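Local coordinates for protein bifunctional enzyme cysn/cysc (Mycobacterium tuberculosis, PDB 4BZP) that phosphorylates adenosine 5'-phosphosulfate at its 3'-hydroxyl with ATP, the kinase step of sulfate activation in sulfur assimilation, at residues S16-V21 / V109-P114; Y37-D42 / R64-V69. All blocks are in the same frame, centred on the assembly; numbering follows the deposited sequence.

From the N terminus, strand 6-11 leads into the phosphate-binding loop and helix 18-31; the loop's end and the first helical turn supply residues 16-21 of contact 1. The chain then runs through strand 36-38 into residues 37-42, and contact 2 closes a short loop when helix 56-75 brings residues 64-69 back against them. Only after strand 79-82 and helix 89-101 does strand 106-111 lead to residues 109-114 and close contact 1, so contact 2 is nested inside the larger loop. Both reach the same parallel sheet: contact 1 joins the nucleotide loop to an inner strand, contact 2 packs a helix against the exit of an outermost strand. Their centres lie about 17 Å apart.

Contact 1 (S16-V21 / V109-P114); sequences SGKSSV and VFCDTP. With ADP (adenosine-5'-diphosphate), chain C; EDO (1,2-ethanediol), chain F.
Ser16 and Cys111 meet through their side chains, Ser16 OG lying 3.4 Å from Cys111 CB. With chi1 at 62°, that hydroxyl is set between its own backbone N and carbonyl carbon, and its hydrogen bond goes to the carbonyl of Leu13 within the same loop. The thiol of Cys111 turns the other way, under the helix start: SG sits 3.8 Å from Lys18 CG, touching the aliphatic root of that chain and not its amine. Thr113 flanks Ser16 further along, its CB 3.9 Å from Ser16 CB.

Lys18 leaves the sulfur behind by bending at chi3 and chi4 (-61° and -69°), which folds the chain back so that NZ reaches ADP O2B at 2.7 Å; NZ also bonds to the carbonyl of Gly12. The same oxygen accepts from the backbone N of Gly17 and of Lys18, so three donors grip it. Ser19 N donates to O3B, which its OG also reaches in one of two conformers, and Ser20 N and OG both bond to O2A of the alpha phosphate. Backbone amides at a helix start, with a lysine curled over the beta phosphate, are the signature of the P-loop (Walker A) in P-loop kinases.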
loop_
_atom_site.group_PDB
_atom_site.type_symbol
_atom_site.label_atom_id
_atom_site.label_comp_id
_atom_site.label_asym_id
_atom_site.label_seq_id
_atom_site.Cartn_x
_atom_site.Cartn_y
_atom_site.Cartn_z
ATOM N N SER A 16 2.595 22.220 -12.372
ATOM C CA SER A 16 3.783 22.850 -11.814
ATOM C C SER A 16 5.053 22.066 -11.961
ATOM O O SER A 16 6.158 22.635 -11.806
ATOM C CB SER A 16 3.532 23.228 -10.350
ATOM O OG SER A 16 3.267 22.098 -9.540
ATOM N N GLY A 17 4.918 20.789 -12.311
ATOM C CA GLY A 17 6.077 19.949 -12.591
ATOM C C GLY A 17 6.304 18.796 -11.652
ATOM O O GLY A 17 7.355 18.169 -11.706
ATOM N N LYS A 18 5.385 18.496 -10.748
ATOM C CA LYS A 18 5.581 17.446 -9.766
ATOM C C LYS A 18 5.859 16.091 -10.371
ATOM O O LYS A 18 6.840 15.427 -9.989
ATOM C CB LYS A 18 4.315 17.338 -8.886
ATOM C CG LYS A 18 3.890 18.626 -8.160
ATOM C CD LYS A 18 2.554 18.439 -7.391
ATOM C CE LYS A 18 1.355 18.078 -8.229
ATOM N NZ LYS A 18 0.939 19.190 -9.097
ATOM N N SER A 19 5.018 15.667 -11.299
ATOM C CA SER A 19 5.212 14.344 -11.897
ATOM C C SER A 19 6.450 14.330 -12.780
ATOM O O SER A 19 7.153 13.327 -12.769
ATOM C CB SER A 19 3.986 13.870 -12.659
ATOM O OG SER A 19 3.678 14.696 -13.754
ATOM N N SER A 20 6.701 15.406 -13.500
ATOM C CA SER A 20 7.903 15.412 -14.363
ATOM C C SER A 20 9.141 15.252 -13.512
ATOM O O SER A 20 10.027 14.470 -13.846
ATOM C CB SER A 20 8.028 16.715 -15.110
ATOM O OG SER A 20 6.947 16.982 -15.991
ATOM N N VAL A 21 9.242 15.984 -12.402
ATOM C CA VAL A 21 10.374 15.850 -11.523
ATOM C C VAL A 21 10.434 14.492 -10.866
ATOM O O VAL A 21 11.462 13.832 -10.821
ATOM C CB VAL A 21 10.451 16.996 -10.487
ATOM C CG1 VAL A 21 11.611 16.778 -9.529
ATOM C CG2 VAL A 21 10.592 18.352 -11.188
ATOM N N VAL A 109 8.363 19.001 -0.782
ATOM C CA VAL A 109 8.980 19.666 -1.923
ATOM C C VAL A 109 7.925 20.458 -2.645
ATOM O O VAL A 109 6.921 19.920 -3.145
ATOM C CB VAL A 109 9.654 18.684 -2.846
ATOM C CG1 VAL A 109 10.186 19.421 -4.065
ATOM C CG2 VAL A 109 10.769 17.941 -2.113
ATOM N N PHE A 110 8.054 21.790 -2.664
ATOM C CA PHE A 110 7.101 22.692 -3.281
ATOM C C PHE A 110 7.505 23.069 -4.695
ATOM O O PHE A 110 8.556 23.701 -4.879
ATOM C CB PHE A 110 7.006 23.927 -2.402
ATOM C CG PHE A 110 6.068 25.013 -2.882
ATOM C CD1 PHE A 110 4.984 24.775 -3.687
ATOM C CD2 PHE A 110 6.284 26.326 -2.438
ATOM C CE1 PHE A 110 4.182 25.813 -4.096
ATOM C CE2 PHE A 110 5.428 27.369 -2.807
ATOM C CZ PHE A 110 4.382 27.094 -3.643
ATOM N N CYS A 111 6.708 22.652 -5.685
ATOM C CA CYS A 111 6.899 23.050 -7.065
ATOM C C CYS A 111 6.224 24.376 -7.217
ATOM O O CYS A 111 5.016 24.468 -7.530
ATOM C CB CYS A 111 6.301 21.989 -8.000
ATOM S SG CYS A 111 7.217 20.415 -7.908
ATOM N N ASP A 112 6.982 25.427 -6.983
ATOM C CA ASP A 112 6.491 26.824 -6.957
ATOM C C ASP A 112 6.540 27.460 -8.321
ATOM O O ASP A 112 7.428 28.263 -8.646
ATOM C CB ASP A 112 7.245 27.665 -5.957
ATOM C CG ASP A 112 6.611 29.058 -5.730
ATOM O OD1 ASP A 112 5.504 29.311 -6.239
ATOM O OD2 ASP A 112 7.256 29.818 -4.955
ATOM N N THR A 113 5.585 27.064 -9.154
ATOM C CA THR A 113 5.363 27.638 -10.483
ATOM C C THR A 113 4.054 28.399 -10.445
ATOM O O THR A 113 3.041 27.845 -9.988
ATOM C CB THR A 113 5.327 26.477 -11.523
ATOM O OG1 THR A 113 6.594 25.771 -11.531
ATOM C CG2 THR A 113 5.043 26.994 -12.923
ATOM N N PRO A 114 4.069 29.658 -10.873
ATOM C CA PRO A 114 2.847 30.470 -10.818
ATOM C C PRO A 114 1.725 29.910 -11.671
ATOM O O PRO A 114 1.990 29.223 -12.670
ATOM C CB PRO A 114 3.285 31.827 -11.384
ATOM C CG PRO A 114 4.671 31.783 -11.720
ATOM C CD PRO A 114 5.193 30.366 -11.518
HETATM P PB ADP C . 2.192 18.270 -12.367
HETATM O O1B ADP C . 0.673 18.409 -12.716
HETATM O O2B ADP C . 2.603 19.106 -11.199
HETATM O O3B ADP C . 2.617 16.841 -12.329
HETATM P PA ADP C . 3.771 18.309 -14.830
HETATM O O1A ADP C . 2.848 17.524 -15.666
HETATM O O2A ADP C . 4.984 17.606 -14.295
HETATM O O3A ADP C . 2.952 18.939 -13.626
HETATM O "O5'" ADP C . 4.305 19.655 -15.540
HETATM C "C5'" ADP C . 3.506 20.305 -16.498
HETATM C "C4'" ADP C . 4.346 20.388 -17.778
HETATM O "O4'" ADP C . 5.239 21.476 -17.639
HETATM C "C3'" ADP C . 5.167 19.159 -18.201
HETATM O "O3'" ADP C . 4.578 18.585 -19.344
HETATM C "C2'" ADP C . 6.461 19.738 -18.647
HETATM O "O2'" ADP C . 6.496 19.636 -20.098
HETATM C "C1'" ADP C . 6.475 21.183 -18.257
HETATM N N9 ADP C . 7.507 21.455 -17.242
HETATM C C8 ADP C . 7.427 21.063 -15.936
HETATM N N7 ADP C . 8.499 21.440 -15.218
HETATM C C5 ADP C . 9.279 22.134 -16.110
HETATM C C6 ADP C . 10.566 22.768 -15.979
HETATM N N6 ADP C . 11.230 22.817 -14.806
HETATM N N1 ADP C . 11.034 23.327 -17.124
HETATM C C2 ADP C . 10.373 23.283 -18.276
HETATM N N3 ADP C . 9.177 22.677 -18.495
HETATM C C4 ADP C . 8.654 22.062 -17.415
HETATM C C1 EDO F . 1.835 28.714 -7.157
HETATM O O1 EDO F . 3.074 28.062 -7.308
HETATM C C2 EDO F . 1.344 28.191 -5.844
HETATM O O2 EDO F . 1.280 29.320 -5.022
#

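Contact 2 (Y37-D42 / R64-V69)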
loop_
_atom_site.group_PDB
_atom_site.type_symbol
_atom_site.label_atom_id
_atom_site.label_comp_id
_atom_site.label_asym_id
_atom_site.label_seq_id
_atom_site.Cartn_x
_atom_site.Cartn_y
_atom_site.Cartn_z
ATOM N N TYR A 37 10.292 4.681 -6.348
ATOM C CA TYR A 37 8.960 4.378 -6.808
ATOM C C TYR A 37 8.107 5.610 -6.773
ATOM O O TYR A 37 8.020 6.263 -5.740
ATOM C CB TYR A 37 8.341 3.352 -5.862
ATOM C CG TYR A 37 7.006 2.844 -6.327
ATOM C CD1 TYR A 37 6.925 1.825 -7.270
ATOM C CD2 TYR A 37 5.834 3.392 -5.851
ATOM C CE1 TYR A 37 5.687 1.350 -7.694
ATOM C CE2 TYR A 37 4.620 2.957 -6.279
ATOM C CZ TYR A 37 4.557 1.917 -7.166
ATOM O OH TYR A 37 3.346 1.470 -7.579
ATOM N N VAL A 38 7.453 5.881 -7.887
ATOM C CA VAL A 38 6.535 7.010 -8.000
ATOM C C VAL A 38 5.159 6.528 -7.652
ATOM O O VAL A 38 4.590 5.666 -8.355
ATOM C CB VAL A 38 6.547 7.664 -9.402
ATOM C CG1 VAL A 38 5.501 8.770 -9.473
ATOM C CG2 VAL A 38 7.930 8.192 -9.714
ATOM N N LEU A 39 4.630 7.021 -6.544
ATOM C CA LEU A 39 3.333 6.672 -6.022
ATOM C C LEU A 39 2.354 7.771 -6.367
ATOM O O LEU A 39 2.348 8.850 -5.754
ATOM C CB LEU A 39 3.459 6.463 -4.513
ATOM C CG LEU A 39 2.146 6.086 -3.816
ATOM C CD1 LEU A 39 1.706 4.715 -4.230
ATOM C CD2 LEU A 39 2.310 6.182 -2.315
ATOM N N ASP A 40 1.563 7.484 -7.388
ATOM C CA ASP A 40 0.657 8.509 -7.939
ATOM C C ASP A 40 -0.779 8.070 -7.623
ATOM O O ASP A 40 -1.211 6.970 -7.987
ATOM C CB ASP A 40 0.904 8.694 -9.438
ATOM C CG ASP A 40 0.199 9.949 -10.025
ATOM O OD1 ASP A 40 -0.947 10.242 -9.670
ATOM O OD2 ASP A 40 0.814 10.652 -10.858
ATOM N N GLY A 41 -1.461 8.953 -6.923
ATOM C CA GLY A 41 -2.869 8.754 -6.557
ATOM C C GLY A 41 -3.776 8.462 -7.747
ATOM O O GLY A 41 -4.759 7.724 -7.621
ATOM N N ASP A 42 -3.489 9.036 -8.908
ATOM C CA ASP A 42 -4.347 8.778 -10.065
ATOM C C ASP A 42 -4.341 7.284 -10.397
ATOM O O ASP A 42 -5.423 6.710 -10.657
ATOM C CB ASP A 42 -3.940 9.619 -11.278
ATOM C CG ASP A 42 -4.344 11.087 -11.132
ATOM O OD1 ASP A 42 -5.065 11.426 -10.170
ATOM O OD2 ASP A 42 -3.966 11.904 -12.019
ATOM N N ARG A 64 -4.599 10.831 2.754
ATOM C CA ARG A 64 -4.309 10.081 3.968
ATOM C C ARG A 64 -3.831 8.667 3.620
ATOM O O ARG A 64 -2.836 8.179 4.137
ATOM C CB ARG A 64 -5.551 10.033 4.860
ATOM C CG ARG A 64 -5.271 9.477 6.240
ATOM C CD ARG A 64 -6.547 9.155 7.062
ATOM N NE ARG A 64 -7.237 8.009 6.522
ATOM C CZ ARG A 64 -6.884 6.729 6.778
ATOM N NH1 ARG A 64 -5.870 6.459 7.586
ATOM N NH2 ARG A 64 -7.544 5.772 6.203
ATOM N N ARG A 65 -4.556 8.005 2.724
ATOM C CA ARG A 65 -4.185 6.649 2.367
ATOM C C ARG A 65 -2.839 6.671 1.647
ATOM O O ARG A 65 -1.992 5.765 1.887
ATOM C CB ARG A 65 -5.242 6.024 1.498
ATOM C CG ARG A 65 -6.562 5.788 2.192
ATOM C CD ARG A 65 -7.501 5.080 1.289
ATOM N NE ARG A 65 -8.885 5.117 1.774
ATOM C CZ ARG A 65 -9.901 4.577 1.091
ATOM N NH1 ARG A 65 -9.686 4.032 -0.064
ATOM N NH2 ARG A 65 -11.122 4.723 1.572
ATOM N N LEU A 66 -2.615 7.608 0.731
ATOM C CA LEU A 66 -1.343 7.716 0.040
ATOM C C LEU A 66 -0.221 7.839 1.087
ATOM O O LEU A 66 0.877 7.243 0.908
ATOM C CB LEU A 66 -1.341 8.923 -0.922
ATOM C CG LEU A 66 -1.831 8.824 -2.370
ATOM C CD1 LEU A 66 -1.961 10.150 -3.044
ATOM C CD2 LEU A 66 -0.785 8.088 -3.153
ATOM N N SER A 67 -0.409 8.615 2.136
ATOM C CA SER A 67 0.645 8.741 3.123
ATOM C C SER A 67 1.007 7.415 3.799
ATOM O O SER A 67 2.182 7.163 4.034
ATOM C CB SER A 67 0.342 9.821 4.146
ATOM O OG SER A 67 -0.659 9.459 5.098
ATOM N N HIS A 68 0.033 6.562 4.054
ATOM C CA HIS A 68 0.289 5.246 4.636
ATOM C C HIS A 68 0.898 4.268 3.646
ATOM O O HIS A 68 1.780 3.483 4.008
ATOM C CB HIS A 68 -1.014 4.686 5.227
ATOM C CG HIS A 68 -1.411 5.348 6.501
ATOM N ND1 HIS A 68 -0.757 5.159 7.701
ATOM C CD2 HIS A 68 -2.426 6.197 6.760
ATOM C CE1 HIS A 68 -1.306 5.916 8.625
ATOM N NE2 HIS A 68 -2.309 6.577 8.077
ATOM N N VAL A 69 0.500 4.325 2.377
ATOM C CA VAL A 69 1.127 3.484 1.366
ATOM C C VAL A 69 2.569 3.902 1.209
ATOM O O VAL A 69 3.459 3.063 1.120
ATOM C CB VAL A 69 0.362 3.471 0.052
ATOM C CG1 VAL A 69 1.119 2.690 -0.995
ATOM C CG2 VAL A 69 -1.056 2.974 0.292
#
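Leu39 and Leu66 run alongside each other head to tail, Leu39 CG coming to 3.6 Å from Leu66 CD2. The Leu39 branch point is carried toward the helix by a fully extended first torsion (chi1 180°). Its CD1 touches Val69, one helical turn on, where CG1 is 3.9 Å away and the side chains cross at a slant; CD2 lies between the two helix residues, 3.7 Å from Leu66 CD2 and against Val69 CG1 as well. In Leu66 the first torsion of -88° puts CG beside the backbone N and opposite the carbonyl carbon, and an extended second torsion follows. The branches then part: CD2 faces Leu39, and CD1 approaches the backbone of Gly41, 3.9 Å from its CA.

In the parallel sheet of this P-loop kinase fold, the segment 37-42 runs off the C-terminal end of an edge strand, and helix 56-75 packs against that exit. The turn into helix 41-44 is capped by Asp40, whose CB points away from helix 56-75; its OD1 accepts from Asp42 N at 2.9 Å, on the anti side and 21° out of the carboxylate plane. On helix 56-75, Ser67 OG donates to Arg64 O at 2.7 Å, and the same carbonyl accepts from His68 N. The second subunit, another copy of this protein, adds its Leu72 against Leu39 and takes Arg64 through the carbonyls of its Gly47 and Leu48. Both arginines form salt bridges to Glu61 of their own chain, Arg65 also to Asp51, and Arg65 packs on Leu48 of the second subunit too.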